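Local structure of parahox neighbor (Phaeodactylum tricornutum CCAP 1055/1, 5Z5M) at residues S20-I25 / M168-K173; I128-N133 / H163-M168; Q180-C185 / G228-K233; Y243-F248 / L271-D276. The protein probably carries out the last two steps from urate to (S)-allantoin, hydrolysing 5-hydroxyisourate and decarboxylating the resulting OHCU. One frame throughout, in Å; residues are numbered along the deposited sequence.

Contact 1 of 4, residues S20-I25 / M168-K173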
# COMPACT_ATOMS: atom_id res chain seq x y z
N SER A 20 16.74 -21.83 39.02
CA SER A 20 15.84 -21.28 40.03
C SER A 20 15.25 -19.96 39.55
O SER A 20 14.06 -19.68 39.75
CB SER A 20 16.57 -21.10 41.35
OG SER A 20 15.76 -20.43 42.30
N PHE A 21 16.08 -19.15 38.90
CA PHE A 21 15.65 -17.84 38.42
C PHE A 21 14.58 -17.99 37.33
O PHE A 21 13.61 -17.24 37.30
CB PHE A 21 16.85 -17.05 37.89
CG PHE A 21 16.53 -15.63 37.52
CD1 PHE A 21 16.54 -14.64 38.48
CD2 PHE A 21 16.25 -15.30 36.21
CE1 PHE A 21 16.25 -13.33 38.14
CE2 PHE A 21 15.97 -13.99 35.86
CZ PHE A 21 15.96 -13.00 36.82
N LEU A 22 14.76 -18.97 36.45
CA LEU A 22 13.91 -19.11 35.27
C LEU A 22 12.87 -20.22 35.38
O LEU A 22 12.17 -20.52 34.41
CB LEU A 22 14.78 -19.38 34.04
CG LEU A 22 15.81 -18.30 33.68
CD1 LEU A 22 16.75 -18.82 32.60
CD2 LEU A 22 15.11 -17.03 33.23
N GLY A 23 12.75 -20.82 36.56
CA GLY A 23 11.89 -21.99 36.73
C GLY A 23 10.39 -21.75 36.58
O GLY A 23 9.62 -22.70 36.40
N GLY A 24 9.98 -20.49 36.66
CA GLY A 24 8.57 -20.13 36.61
C GLY A 24 8.17 -19.38 35.35
O GLY A 24 7.01 -18.98 35.20
N ILE A 25 9.12 -19.20 34.44
CA ILE A 25 8.85 -18.55 33.15
C ILE A 25 7.69 -19.24 32.44
O ILE A 25 6.76 -18.58 31.96
CB ILE A 25 10.10 -18.58 32.25
CG1 ILE A 25 11.22 -17.71 32.84
CG2 ILE A 25 9.75 -18.12 30.84
CD1 ILE A 25 10.76 -16.36 33.37
N MET A 168 6.84 -12.02 28.28
CA MET A 168 6.47 -10.95 29.21
C MET A 168 7.11 -11.14 30.58
O MET A 168 7.53 -10.18 31.21
CB MET A 168 4.94 -10.86 29.35
CG MET A 168 4.24 -10.40 28.10
SD MET A 168 2.45 -10.37 28.31
CE MET A 168 1.93 -9.96 26.64
N ARG A 169 7.19 -12.39 31.03
CA ARG A 169 7.77 -12.66 32.34
C ARG A 169 9.29 -12.46 32.33
O ARG A 169 9.86 -11.94 33.30
CB ARG A 169 7.43 -14.07 32.79
CG ARG A 169 5.97 -14.23 33.19
CD ARG A 169 5.63 -15.69 33.41
NE ARG A 169 4.27 -15.87 33.89
CZ ARG A 169 3.64 -17.03 33.93
NH1 ARG A 169 4.26 -18.14 33.52
NH2 ARG A 169 2.39 -17.10 34.38
N LEU A 170 9.93 -12.88 31.25
CA LEU A 170 11.38 -12.69 31.09
C LEU A 170 11.73 -11.20 31.11
O LEU A 170 12.71 -10.80 31.72
CB LEU A 170 11.87 -13.32 29.78
CG LEU A 170 12.07 -14.84 29.75
CD1 LEU A 170 12.26 -15.32 28.32
CD2 LEU A 170 13.27 -15.24 30.62
N LEU A 171 10.92 -10.40 30.42
CA LEU A 171 11.15 -8.95 30.34
C LEU A 171 11.04 -8.28 31.71
O LEU A 171 11.74 -7.30 31.99
CB LEU A 171 10.17 -8.30 29.36
CG LEU A 171 10.48 -8.44 27.87
CD1 LEU A 171 9.35 -7.84 27.04
CD2 LEU A 171 11.79 -7.76 27.53
N SER A 172 10.16 -8.79 32.56
CA SER A 172 9.91 -8.16 33.85
C SER A 172 10.95 -8.58 34.89
O SER A 172 11.19 -7.86 35.87
CB SER A 172 8.50 -8.49 34.36
OG SER A 172 8.38 -9.86 34.70
N LYS A 173 11.60 -9.72 34.67
CA LYS A 173 12.59 -10.22 35.62
C LYS A 173 14.01 -9.81 35.25
O LYS A 173 14.90 -9.80 36.10
CB LYS A 173 12.52 -11.74 35.72
CG LYS A 173 11.26 -12.26 36.37
CD LYS A 173 11.21 -13.78 36.31
CE LYS A 173 12.49 -14.38 36.87
NZ LYS A 173 12.79 -13.92 38.25

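Contact 2 of 4, residues I128-N133 / H163-M168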
# COMPACT_ATOMS: atom_id res chain seq x y z
N ILE A 128 -6.49 -19.19 27.06
CA ILE A 128 -5.29 -18.43 27.38
C ILE A 128 -5.17 -17.23 26.44
O ILE A 128 -5.33 -17.36 25.22
CB ILE A 128 -4.03 -19.31 27.29
CG1 ILE A 128 -4.17 -20.52 28.22
CG2 ILE A 128 -2.77 -18.51 27.63
CD1 ILE A 128 -3.08 -21.55 28.06
N LEU A 129 -4.91 -16.06 27.01
CA LEU A 129 -4.78 -14.83 26.23
C LEU A 129 -3.65 -13.95 26.78
O LEU A 129 -3.69 -13.53 27.93
CB LEU A 129 -6.10 -14.06 26.23
CG LEU A 129 -6.09 -12.79 25.37
CD1 LEU A 129 -5.85 -13.13 23.90
CD2 LEU A 129 -7.39 -12.02 25.53
N ALA A 130 -2.65 -13.69 25.94
CA ALA A 130 -1.53 -12.85 26.33
C ALA A 130 -1.66 -11.45 25.73
O ALA A 130 -1.24 -11.22 24.60
CB ALA A 130 -0.22 -13.48 25.89
N VAL A 131 -2.25 -10.54 26.48
CA VAL A 131 -2.39 -9.16 26.03
C VAL A 131 -1.94 -8.20 27.14
O VAL A 131 -2.25 -8.40 28.31
CB VAL A 131 -3.85 -8.82 25.62
CG1 VAL A 131 -4.00 -7.33 25.28
CG2 VAL A 131 -4.30 -9.69 24.46
N ARG A 132 -1.18 -7.18 26.76
CA ARG A 132 -0.76 -6.15 27.70
C ARG A 132 -1.89 -5.17 27.98
O ARG A 132 -2.35 -4.47 27.08
CB ARG A 132 0.46 -5.40 27.15
CG ARG A 132 1.70 -6.26 27.10
CD ARG A 132 2.91 -5.47 26.67
NE ARG A 132 4.13 -6.26 26.79
CZ ARG A 132 4.89 -6.30 27.88
NH1 ARG A 132 4.57 -5.59 28.95
NH2 ARG A 132 5.99 -7.05 27.89
N ASN A 133 -2.32 -5.13 29.24
CA ASN A 133 -3.42 -4.27 29.68
C ASN A 133 -4.65 -4.42 28.80
O ASN A 133 -5.10 -3.47 28.16
CB ASN A 133 -2.97 -2.80 29.71
N HIS A 163 3.90 -18.73 24.96
CA HIS A 163 5.23 -18.22 24.63
C HIS A 163 5.25 -16.71 24.80
O HIS A 163 6.26 -16.14 25.20
CB HIS A 163 5.65 -18.59 23.21
CG HIS A 163 5.93 -20.05 23.02
ND1 HIS A 163 6.72 -20.77 23.88
CD2 HIS A 163 5.53 -20.91 22.06
CE1 HIS A 163 6.79 -22.02 23.46
NE2 HIS A 163 6.08 -22.13 22.35
N LYS A 164 4.13 -16.06 24.47
CA LYS A 164 4.05 -14.62 24.61
C LYS A 164 4.07 -14.23 26.08
O LYS A 164 4.64 -13.22 26.45
CB LYS A 164 2.77 -14.09 23.94
CG LYS A 164 2.82 -14.08 22.42
CD LYS A 164 1.42 -14.02 21.83
CE LYS A 164 0.74 -12.69 22.12
NZ LYS A 164 -0.56 -12.56 21.40
N ILE A 165 3.45 -15.06 26.92
CA ILE A 165 3.44 -14.83 28.35
C ILE A 165 4.83 -15.06 28.94
O ILE A 165 5.28 -14.32 29.82
CB ILE A 165 2.40 -15.73 29.05
CG1 ILE A 165 0.99 -15.25 28.69
CG2 ILE A 165 2.59 -15.73 30.55
CD1 ILE A 165 -0.10 -16.24 28.99
N ALA A 166 5.53 -16.06 28.42
CA ALA A 166 6.89 -16.34 28.85
C ALA A 166 7.80 -15.15 28.57
O ALA A 166 8.62 -14.76 29.40
CB ALA A 166 7.42 -17.59 28.15
N TRP A 167 7.62 -14.56 27.39
CA TRP A 167 8.38 -13.38 26.97
C TRP A 167 8.11 -12.21 27.91
O TRP A 167 9.03 -11.51 28.31
CB TRP A 167 8.02 -13.02 25.53
CG TRP A 167 8.68 -11.79 24.99
CD1 TRP A 167 8.06 -10.67 24.54
CD2 TRP A 167 10.09 -11.57 24.82
NE1 TRP A 167 8.99 -9.75 24.11
CE2 TRP A 167 10.24 -10.28 24.26
CE3 TRP A 167 11.23 -12.33 25.08
CZ2 TRP A 167 11.49 -9.73 23.97
CZ3 TRP A 167 12.48 -11.78 24.78
CH2 TRP A 167 12.59 -10.50 24.24
N MET A 168 6.84 -12.02 28.28
CA MET A 168 6.47 -10.95 29.21
C MET A 168 7.11 -11.14 30.58
O MET A 168 7.53 -10.18 31.21
CB MET A 168 4.94 -10.86 29.35
CG MET A 168 4.24 -10.40 28.10
SD MET A 168 2.45 -10.37 28.31
CE MET A 168 1.93 -9.96 26.64
O HOH W 1 6.82 -7.46 30.83

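Contact 3 of 4, residues Q180-C185 / G228-K233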
# COMPACT_ATOMS: atom_id res chain seq x y z
N GLN A 180 20.37 -3.41 22.80
CA GLN A 180 20.96 -2.53 21.80
C GLN A 180 20.07 -2.35 20.56
O GLN A 180 20.56 -2.04 19.48
CB GLN A 180 22.34 -3.06 21.40
CG GLN A 180 23.38 -2.85 22.49
CD GLN A 180 24.71 -3.52 22.20
OE1 GLN A 180 24.83 -4.75 22.29
NE2 GLN A 180 25.72 -2.73 21.85
N GLY A 181 18.76 -2.52 20.73
CA GLY A 181 17.84 -2.30 19.63
C GLY A 181 17.69 -0.81 19.38
O GLY A 181 18.16 0.01 20.16
N PHE A 182 17.04 -0.45 18.28
CA PHE A 182 16.82 0.96 17.97
C PHE A 182 15.68 1.15 16.98
O PHE A 182 15.23 0.20 16.33
CB PHE A 182 18.11 1.61 17.43
CG PHE A 182 18.64 0.98 16.16
CD1 PHE A 182 19.40 -0.18 16.20
CD2 PHE A 182 18.42 1.58 14.93
CE1 PHE A 182 19.90 -0.75 15.04
CE2 PHE A 182 18.92 1.02 13.77
CZ PHE A 182 19.66 -0.15 13.82
N LEU A 183 15.25 2.40 16.86
CA LEU A 183 14.09 2.77 16.05
C LEU A 183 14.49 3.79 14.98
O LEU A 183 15.06 4.84 15.30
CB LEU A 183 12.98 3.35 16.93
CG LEU A 183 11.71 3.87 16.26
CD1 LEU A 183 10.93 2.75 15.57
CD2 LEU A 183 10.83 4.56 17.29
N THR A 184 14.22 3.46 13.73
CA THR A 184 14.48 4.38 12.63
C THR A 184 13.21 4.67 11.85
O THR A 184 12.19 3.98 11.99
CB THR A 184 15.54 3.83 11.66
OG1 THR A 184 15.10 2.56 11.15
CG2 THR A 184 16.89 3.68 12.35
N CYS A 185 13.29 5.68 10.99
CA CYS A 185 12.16 6.11 10.19
C CYS A 185 12.63 6.57 8.82
O CYS A 185 13.75 7.05 8.66
CB CYS A 185 11.40 7.23 10.90
SG CYS A 185 9.81 7.64 10.15
N GLY A 228 20.25 12.98 12.20
CA GLY A 228 20.82 12.59 13.47
C GLY A 228 20.69 11.11 13.78
O GLY A 228 21.08 10.66 14.85
N GLY A 229 20.13 10.35 12.84
CA GLY A 229 20.03 8.91 13.00
C GLY A 229 18.78 8.45 13.71
O GLY A 229 17.76 9.13 13.67
N PRO A 230 18.85 7.28 14.37
CA PRO A 230 17.70 6.64 15.02
C PRO A 230 17.02 7.55 16.04
O PRO A 230 17.69 8.31 16.73
CB PRO A 230 18.32 5.43 15.72
CG PRO A 230 19.56 5.14 14.93
CD PRO A 230 20.08 6.48 14.50
N ALA A 231 15.70 7.46 16.11
CA ALA A 231 14.91 8.25 17.04
C ALA A 231 15.14 7.80 18.48
O ALA A 231 15.17 8.60 19.40
CB ALA A 231 13.42 8.16 16.69
N LEU A 232 15.28 6.49 18.65
CA LEU A 232 15.52 5.90 19.96
C LEU A 232 16.62 4.85 19.81
O LEU A 232 16.66 4.15 18.81
CB LEU A 232 14.25 5.27 20.52
CG LEU A 232 13.09 6.24 20.78
CD1 LEU A 232 11.85 5.47 21.22
CD2 LEU A 232 13.48 7.28 21.82
N LYS A 233 17.49 4.74 20.81
CA LYS A 233 18.60 3.80 20.75
C LYS A 233 18.96 3.22 22.13
O LYS A 233 19.24 3.96 23.07
CB LYS A 233 19.84 4.49 20.14
CG LYS A 233 21.04 3.57 19.96
CD LYS A 233 22.16 4.27 19.19
CE LYS A 233 23.38 3.36 19.05
NZ LYS A 233 24.43 3.96 18.18

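Contact 4 of 4, residues Y243-F248 / L271-D276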
# COMPACT_ATOMS: atom_id res chain seq x y z
N TYR A 243 3.86 3.59 21.10
CA TYR A 243 4.36 4.89 20.64
C TYR A 243 3.45 5.51 19.58
O TYR A 243 2.59 4.85 19.02
CB TYR A 243 5.78 4.74 20.08
CG TYR A 243 6.82 4.31 21.10
CD1 TYR A 243 6.90 2.98 21.52
CD2 TYR A 243 7.72 5.22 21.63
CE1 TYR A 243 7.85 2.58 22.45
CE2 TYR A 243 8.67 4.83 22.57
CZ TYR A 243 8.73 3.51 22.97
OH TYR A 243 9.67 3.11 23.90
N GLU A 244 3.67 6.80 19.30
CA GLU A 244 2.97 7.46 18.21
C GLU A 244 3.87 8.48 17.51
O GLU A 244 4.38 9.40 18.14
CB GLU A 244 1.70 8.14 18.72
CG GLU A 244 0.85 8.76 17.64
CD GLU A 244 -0.49 9.27 18.16
OE1 GLU A 244 -0.75 10.48 18.05
OE2 GLU A 244 -1.28 8.44 18.66
N TRP A 245 4.10 8.28 16.21
CA TRP A 245 4.68 9.32 15.38
C TRP A 245 3.63 10.38 15.11
O TRP A 245 2.44 10.09 15.09
CB TRP A 245 5.17 8.82 14.01
CG TRP A 245 6.26 7.78 13.93
CD1 TRP A 245 6.12 6.49 13.48
CD2 TRP A 245 7.66 7.96 14.20
NE1 TRP A 245 7.34 5.85 13.49
CE2 TRP A 245 8.30 6.72 13.93
CE3 TRP A 245 8.44 9.03 14.66
CZ2 TRP A 245 9.67 6.53 14.11
CZ3 TRP A 245 9.80 8.83 14.84
CH2 TRP A 245 10.40 7.59 14.57
N THR A 246 4.09 11.60 14.86
CA THR A 246 3.25 12.63 14.26
C THR A 246 3.99 13.15 13.04
O THR A 246 5.05 13.76 13.17
CB THR A 246 2.94 13.79 15.23
OG1 THR A 246 2.25 13.28 16.39
CG2 THR A 246 2.06 14.83 14.55
N PHE A 247 3.46 12.86 11.85
CA PHE A 247 4.07 13.34 10.61
C PHE A 247 3.37 14.61 10.14
O PHE A 247 2.16 14.61 9.91
CB PHE A 247 3.99 12.28 9.51
CG PHE A 247 4.74 11.02 9.83
CD1 PHE A 247 6.09 10.91 9.55
CD2 PHE A 247 4.09 9.94 10.40
CE1 PHE A 247 6.79 9.74 9.83
CE2 PHE A 247 4.77 8.77 10.69
CZ PHE A 247 6.13 8.67 10.40
N PHE A 248 4.13 15.70 10.00
CA PHE A 248 3.52 16.95 9.56
C PHE A 248 3.60 17.07 8.04
O PHE A 248 4.39 17.84 7.51
CB PHE A 248 4.20 18.14 10.25
CG PHE A 248 3.94 18.20 11.73
CD1 PHE A 248 4.78 17.55 12.62
CD2 PHE A 248 2.83 18.86 12.23
CE1 PHE A 248 4.54 17.58 13.98
CE2 PHE A 248 2.58 18.90 13.58
CZ PHE A 248 3.43 18.26 14.46
N LEU A 271 0.74 8.04 13.63
CA LEU A 271 1.07 6.64 13.35
C LEU A 271 1.35 5.95 14.67
O LEU A 271 2.44 6.08 15.24
CB LEU A 271 2.28 6.53 12.42
CG LEU A 271 2.29 5.39 11.39
CD1 LEU A 271 1.11 5.56 10.45
CD2 LEU A 271 3.60 5.36 10.59
N ARG A 272 0.35 5.22 15.16
CA ARG A 272 0.41 4.56 16.46
C ARG A 272 0.92 3.12 16.30
O ARG A 272 0.44 2.38 15.43
CB ARG A 272 -0.98 4.57 17.10
CG ARG A 272 -1.05 4.09 18.54
CD ARG A 272 -2.45 4.34 19.10
NE ARG A 272 -2.83 5.75 18.97
CZ ARG A 272 -4.06 6.21 19.14
NH1 ARG A 272 -5.05 5.39 19.44
NH2 ARG A 272 -4.31 7.51 19.00
N PHE A 273 1.91 2.74 17.11
CA PHE A 273 2.52 1.42 16.99
C PHE A 273 3.17 0.92 18.29
O PHE A 273 3.50 1.70 19.19
CB PHE A 273 3.57 1.42 15.87
CG PHE A 273 4.80 2.23 16.18
CD1 PHE A 273 4.79 3.61 16.02
CD2 PHE A 273 5.95 1.62 16.64
CE1 PHE A 273 5.92 4.36 16.30
CE2 PHE A 273 7.08 2.37 16.93
CZ PHE A 273 7.07 3.74 16.75
N GLY A 274 3.36 -0.39 18.38
CA GLY A 274 3.94 -1.00 19.56
C GLY A 274 5.32 -1.55 19.29
O GLY A 274 5.60 -2.04 18.19
N ILE A 275 6.18 -1.46 20.30
CA ILE A 275 7.50 -2.09 20.27
C ILE A 275 7.52 -3.24 21.28
O ILE A 275 7.24 -3.05 22.46
CB ILE A 275 8.62 -1.09 20.59
CG1 ILE A 275 8.76 -0.08 19.44
CG2 ILE A 275 9.96 -1.82 20.83
CD1 ILE A 275 9.59 1.13 19.79
N ASP A 276 7.85 -4.43 20.82
CA ASP A 276 7.73 -5.63 21.65
C ASP A 276 9.08 -6.20 22.10
O ASP A 276 9.13 -6.98 23.05
CB ASP A 276 6.94 -6.70 20.91
CG ASP A 276 6.67 -7.93 21.76
OD1 ASP A 276 5.96 -7.80 22.79
OD2 ASP A 276 7.18 -9.02 21.42

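Contact 1 of 4, residues S20-I25 / M168-K173
In the all-helical OHCU decarboxylase part of the chain, the C-terminal end of helix 151-173 packs against the end of helix 15-22 and the type I beta turn from Leu22 to Ile25; Phe21, Ile25, Arg169, Leu170 and Lys173 carry most of the meeting. Lys173 lies over one face of the Phe21 ring. Its NZ is 3.6 Å from the centroid of the Phe21 ring and 17° off the ring normal, which fits a cation-pi interaction, and CE makes a CH-pi contact with the same ring. Two bends bring the amine there: the lysine chain turns at chi3 and again at chi4, folding its end back over the phenyl group that approaches from the opposite direction. Nearer the backbone, CD of Lys173 rests on CD1 of Ile25 at 3.9 Å. Leu170 crosses Leu22 and Ile25 at about a right angle, and its CD2 meets CD2 of Leu22 at 3.7 Å and CD1 of Ile25 at 3.9 Å. Arg169 supplies the polar link. Its NH1 donates to the backbone O of Ile25 at 3.0 Å with an N-H...O angle of 155°; the oxygen lies close to the guanidinium plane, whereas the donor stands well above the carbonyl plane. NH2 of the same group forms a salt bridge with Glu27, so NH1 and NH2 each have a partner. Leu10 of helix 7-11 touches Phe21 and Leu22, while helix 49-61 packs on Ile25 through Met56 and on Leu170 through Leu52 and Ala53.

Contact 2 of 4, residues I128-N133 / H163-M168
Apolar packing between Ala130 and helix 151-173 forms the centre of this contact, which joins a loop to that long helix within the helical OHCU decarboxylase part, with no direct hydrogen bond across it. The methyl of Ala130 points at the helix and meets two consecutive residues, CB of Ala130 lying 3.5 Å from CG1 of Ile165 and 3.6 Å from CB of Lys164. This small side chain fits the close backbones, the CA atoms of Ala130 and Ile165 being 5.7 Å apart. Lys164 bends at chi3 (68°), bringing CE to 3.5 Å from the O of Ala130, and its NZ makes a weak hydrogen bond to the O of Thr260 of the second subunit. Beyond Ala130, CD1 of Ile165 reaches CG2 of Ile128 at 3.8 Å, the two isoleucines crossing at about a right angle. A second packing joins a charged chain to a thioether. Arg132 and Met168 slide past each other in opposite directions: CE of Met168 sits 3.7 Å from CG of Arg132, while CG of Met168 lies over one face of the guanidinium. Both chains run extended (chi2 178°, chi3 -174° in Met168), which allows this antiparallel overlap. One water bridges the two sides: it accepts from NH2 of Arg132 at 3.1 Å and donates to the backbone O of Met168 at 2.8 Å, tying the guanidinium to the helix. The loop lies between helices 106-123 and 136-146; Leu129 packs on Ala142 of the latter, Gln161 of helix 151-173 bonds to the backbone N of Ala130, and Gly262 of the second subunit packs on Lys164 and Met168.

Contact 3 of 4, residues Q180-C185 / G228-K233
Leu183 bonds to the 228-233 segment through both of its backbone polar groups. Its N donates to the O of Leu232 at 3.0 Å with an N-H...O angle of 162°, and its O accepts from the N of Ala231 at 2.8 Å through a more bent bond of 137°. Phe182 and Lys233 form the adjoining antiparallel non-hydrogen-bonded pair, with CA atoms 4.4 Å apart. Around this backbone link, CG of Pro230 rests against two neighbouring side chains, 3.7 Å from CD2 of Phe182 and 4.0 Å from CG2 of Thr184. Phe182 places its ring with CG between the backbone N and the carbonyl carbon (chi1 60°), obliquely across the proline. On the other face of the sheet, Leu183 and Leu232 run side by side in the same direction, with CD2 of Leu183 at 4.2 Å from CD1 of Leu232. Farther out, His281 stacks on the Phe182 ring, and Thr184 OG1 is hydrogen-bonded to both His283 and His281. Strand 182-189 also pairs in parallel with strand 281-289, placing the short strand 232-233 along its other edge. Leu183, Ala231 and Leu232 pack on Leu203 of strand 200-207 in the other sheet, Leu232 also on Tyr243 and Ala231 on Trp245 of strand 241-248. Two sheets facing each other through such side chains are characteristic of the transthyretin-like beta-sandwich of the HIU hydrolase family.

Contact 4 of 4, residues Y243-F248 / L271-D276
Strands 243-248 and 271-275 form an antiparallel pair in the transthyretin-like beta-sandwich, their short axes at 155°, and four backbone hydrogen bonds set the register. At the Tyr243-Phe273 pair, N of Tyr243 donates to O of Phe273 at 2.7 Å in a nearly straight bond (172°), and N of Phe273 returns one to O of Tyr243. The Trp245-Leu271 pair repeats the exchange: N of Trp245 donates to O of Leu271 and N of Leu271 to O of Trp245. In the intervening non-hydrogen-bonded pair, CA of Glu244 and CA of Arg272 make CA-H...O contacts with the O atoms of Leu271 and Tyr243. The side chains of these two residues form a salt bridge on their face of the sheet. Arg272 grips a single carboxylate oxygen side-on: OE2 of Glu244 accepts from NE at 3.1 Å and from NH2 of Arg272 at 3.2 Å, and the two planar groups are nearly coplanar. A bend at chi3 (-55°) turns the guanidinium toward the glutamate. The hydroxyl of Tyr243 is satisfied elsewhere, by the O of Thr239 and by NE of Arg205. Tyr243, Trp245 and Phe273 form an aromatic cluster, and Val284 of strand 281-289 packs on Trp245 and Phe273. Along the outer strand 268-275, Phe265 of the second subunit packs on Phe273, Gly274 of this chain forms backbone bonds to that subunit, and OD1 of Asp276 accepts from N of its Gln263. Within the cluster, CE1 of Phe273 lies over one face of the indole, 3.5 Å from NE1 of Trp245.

How the contacts relate
From the N terminus, contact 1 closes the longest loop, bringing residues 20-25 to the end of helix 151-173 across an excursion of helices and loops without a strand. Contact 2 is nested inside it and uses the same helix; the two share Met168, and CG2 of Ile25 touches CB of Ala166. The chain then passes into the transthyretin-like part, where contact 3 and contact 4 close loops shorter than that of contact 1, in series without crossing. They meet inside the sandwich, CB of Ala231 packing on CH2 of Trp245. Across the two parts, NE1 of Trp167 in contact 2 probably bonds to O of Asp276 in contact 4, and Leu171 of contact 1 packs on that O as well.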